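PDB 4GNX: putative uncharacterized protein from Ustilago maydis, which probably serves as the small OB-fold subunit of the heterotrimeric replication protein A, the complex that binds single-stranded DNA. Local coordinates for residues A[38-43]-A[95-100]. Sequence-based numbering, arbitrary orientation.
Sequences QTSDLG and LVENVV
Ser40 and Glu97 carry this contact, through a single side-chain hydrogen bond from the hydroxyl OG of Ser40 to the carboxylate oxygen OE1 of Glu97, 2.7 Å long and meeting OE1 nearly along its C-O axis. Two torsions of Glu97 bring the acceptor there: CG lies anti to the backbone N (chi1 179°), and a bend at chi2 (52°) turns the carboxylate toward Ser40. Beside the bond the aliphatic parts touch, CB of Ser40 lying 3.7 Å from CB of Glu97 and 3.9 Å from the CG1 methyl of Val96.

Asp41 stands at the margin. Its OD2 is 4.2 Å from OE1 of Glu97, a proximity of like charges that may be mildly unfavourable, while its other oxygen, OD1, is hydrogen-bonded to Ser10. The loop itself is a type I turn from Thr39 to Leu42, closed by a bond from Leu42 N to Thr39 O. At the strand end of the turn, the carbonyl oxygen of Gly43 accepts from both N and OG1 of Thr39, which approach from opposite faces of its plane; this double grip closes the neck of the loop and is likely to steady the turn from which Ser40 projects.

The turn links the antiparallel strands 34-39 and 44-48 of the OB-fold sheet, and the contact rests this hairpin end on the long helix 93-104 near the C-terminus. Leu95 and Val99 of that helix pack on Leu125, and Val96 on Met121, of one neighbouring subunit, while Asn98 bonds to Arg441 of the other, consistent with the helix bundle that joins the three subunits; Val99 and Val100 also pack on Leu7 of strand 7-8.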
ATOM      1  N   GLN A  38      25.465  -6.145 -12.587  1.00 48.89           N
ATOM      2  CA  GLN A  38      25.057  -4.810 -12.162  1.00 49.01           C
ATOM      3  C   GLN A  38      24.091  -4.897 -10.970  1.00 45.29           C
ATOM      4  O   GLN A  38      23.118  -5.638 -11.012  1.00 43.09           O
ATOM      5  CB  GLN A  38      24.457  -4.029 -13.338  1.00 52.88           C
ATOM      6  CG  GLN A  38      23.735  -2.750 -12.944  1.00 55.70           C
ATOM      7  CD  GLN A  38      23.731  -1.702 -14.034  1.00 62.41           C
ATOM      8  OE1 GLN A  38      23.790  -2.020 -15.224  1.00 67.09           O
ATOM      9  NE2 GLN A  38      23.667  -0.438 -13.634  1.00 64.38           N
ATOM     10  N   THR A  39      24.381  -4.131  -9.920  1.00 45.52           N
ATOM     11  CA  THR A  39      23.598  -4.121  -8.694  1.00 44.95           C
ATOM     12  C   THR A  39      22.584  -2.977  -8.657  1.00 47.25           C
ATOM     13  O   THR A  39      22.736  -2.009  -9.391  1.00 50.51           O
ATOM     14  CB  THR A  39      24.497  -3.979  -7.455  1.00 43.90           C
ATOM     15  OG1 THR A  39      25.703  -4.689  -7.659  1.00 43.51           O
ATOM     16  CG2 THR A  39      23.831  -4.635  -6.302  1.00 46.46           C
ATOM     17  N   SER A  40      21.567  -3.102  -7.792  1.00 45.53           N
ATOM     18  CA  SER A  40      20.628  -2.024  -7.477  1.00 47.68           C
ATOM     19  C   SER A  40      21.361  -0.739  -7.151  1.00 51.63           C
ATOM     20  O   SER A  40      20.876   0.357  -7.397  1.00 55.86           O
ATOM     21  CB  SER A  40      19.771  -2.422  -6.280  1.00 46.09           C
ATOM     22  OG  SER A  40      20.568  -2.717  -5.146  1.00 45.05           O
ATOM     23  N   ASP A  41      22.537  -0.918  -6.569  1.00 52.63           N
ATOM     24  CA  ASP A  41      23.503   0.112  -6.274  1.00 55.81           C
ATOM     25  C   ASP A  41      23.912   0.917  -7.502  1.00 57.64           C
ATOM     26  O   ASP A  41      24.420   2.031  -7.376  1.00 61.78           O
ATOM     27  CB  ASP A  41      24.746  -0.606  -5.759  1.00 60.28           C
ATOM     28  CG  ASP A  41      25.504   0.197  -4.744  1.00 68.14           C
ATOM     29  OD1 ASP A  41      26.745   0.208  -4.814  1.00 78.71           O
ATOM     30  OD2 ASP A  41      24.870   0.819  -3.872  1.00 69.61           O
ATOM     31  N   LEU A  42      23.700   0.332  -8.679  1.00 55.80           N
ATOM     32  CA  LEU A  42      24.258   0.786  -9.967  1.00 58.03           C
ATOM     33  C   LEU A  42      25.723   0.464 -10.156  1.00 57.96           C
ATOM     34  O   LEU A  42      26.299   0.777 -11.193  1.00 60.44           O
ATOM     35  CB  LEU A  42      24.012   2.261 -10.241  1.00 62.59           C
ATOM     36  CG  LEU A  42      22.595   2.588 -10.707  1.00 64.77           C
ATOM     37  CD1 LEU A  42      22.557   4.005 -11.255  1.00 70.27           C
ATOM     38  CD2 LEU A  42      22.090   1.585 -11.736  1.00 63.95           C
ATOM     39  N   GLY A  43      26.316  -0.185  -9.161  1.00 55.23           N
ATOM     40  CA  GLY A  43      27.702  -0.622  -9.254  1.00 54.95           C
ATOM     41  C   GLY A  43      27.866  -2.046  -9.737  1.00 51.50           C
ATOM     42  O   GLY A  43      27.008  -2.876  -9.528  1.00 47.77           O
ATOM     43  N   LEU A  95      13.147  -1.217  -6.662  1.00 37.78           N
ATOM     44  CA  LEU A  95      12.523  -1.876  -5.533  1.00 36.44           C
ATOM     45  C   LEU A  95      13.608  -2.519  -4.704  1.00 34.51           C
ATOM     46  O   LEU A  95      13.624  -2.376  -3.478  1.00 34.17           O
ATOM     47  CB  LEU A  95      11.514  -2.935  -5.978  1.00 36.82           C
ATOM     48  CG  LEU A  95      10.823  -3.736  -4.858  1.00 34.71           C
ATOM     49  CD1 LEU A  95      10.595  -2.903  -3.604  1.00 33.82           C
ATOM     50  CD2 LEU A  95       9.504  -4.290  -5.377  1.00 37.11           C
ATOM     51  N   VAL A  96      14.524  -3.206  -5.377  1.00 34.19           N
ATOM     52  CA  VAL A  96      15.554  -3.945  -4.682  1.00 33.51           C
ATOM     53  C   VAL A  96      16.433  -3.019  -3.836  1.00 34.00           C
ATOM     54  O   VAL A  96      16.792  -3.374  -2.697  1.00 32.16           O
ATOM     55  CB  VAL A  96      16.417  -4.784  -5.648  1.00 34.01           C
ATOM     56  CG1 VAL A  96      17.597  -5.397  -4.900  1.00 31.53           C
ATOM     57  CG2 VAL A  96      15.569  -5.875  -6.291  1.00 34.29           C
ATOM     58  N   GLU A  97      16.755  -1.840  -4.372  1.00 36.08           N
ATOM     59  CA  GLU A  97      17.673  -0.966  -3.678  1.00 38.43           C
ATOM     60  C   GLU A  97      17.068  -0.600  -2.338  1.00 37.82           C
ATOM     61  O   GLU A  97      17.742  -0.624  -1.295  1.00 37.69           O
ATOM     62  CB  GLU A  97      18.007   0.265  -4.509  1.00 44.76           C
ATOM     63  CG  GLU A  97      18.957   1.261  -3.839  1.00 50.61           C
ATOM     64  CD  GLU A  97      20.256   0.649  -3.297  1.00 53.59           C
ATOM     65  OE1 GLU A  97      20.778  -0.327  -3.895  1.00 53.88           O
ATOM     66  OE2 GLU A  97      20.769   1.160  -2.264  1.00 55.22           O
ATOM     67  N   ASN A  98      15.766  -0.338  -2.373  1.00 36.89           N
ATOM     68  CA  ASN A  98      15.034   0.089  -1.218  1.00 34.76           C
ATOM     69  C   ASN A  98      14.914  -0.979  -0.159  1.00 32.54           C
ATOM     70  O   ASN A  98      14.986  -0.704   1.047  1.00 32.26           O
ATOM     71  CB  ASN A  98      13.675   0.559  -1.661  1.00 36.05           C
ATOM     72  CG  ASN A  98      13.710   1.978  -2.173  1.00 39.58           C
ATOM     73  OD1 ASN A  98      13.899   2.917  -1.399  1.00 41.15           O
ATOM     74  ND2 ASN A  98      13.539   2.149  -3.478  1.00 41.27           N
ATOM     75  N   VAL A  99      14.735  -2.207  -0.607  1.00 30.77           N
ATOM     76  CA  VAL A  99      14.654  -3.309   0.303  1.00 29.00           C
ATOM     77  C   VAL A  99      16.008  -3.506   0.963  1.00 28.69           C
ATOM     78  O   VAL A  99      16.081  -3.779   2.157  1.00 28.15           O
ATOM     79  CB  VAL A  99      14.200  -4.544  -0.448  1.00 29.13           C
ATOM     80  CG1 VAL A  99      14.288  -5.796   0.430  1.00 27.83           C
ATOM     81  CG2 VAL A  99      12.786  -4.292  -0.932  1.00 30.66           C
ATOM     82  N   VAL A 100      17.087  -3.320   0.203  1.00 30.13           N
ATOM     83  CA  VAL A 100      18.419  -3.429   0.799  1.00 30.59           C
ATOM     84  C   VAL A 100      18.559  -2.427   1.937  1.00 33.25           C
ATOM     85  O   VAL A 100      18.821  -2.813   3.081  1.00 35.23           O
ATOM     86  CB  VAL A 100      19.543  -3.218  -0.209  1.00 30.15           C
ATOM     87  CG1 VAL A 100      20.854  -2.915   0.522  1.00 30.65           C
ATOM     88  CG2 VAL A 100      19.670  -4.453  -1.068  1.00 28.29           C
TER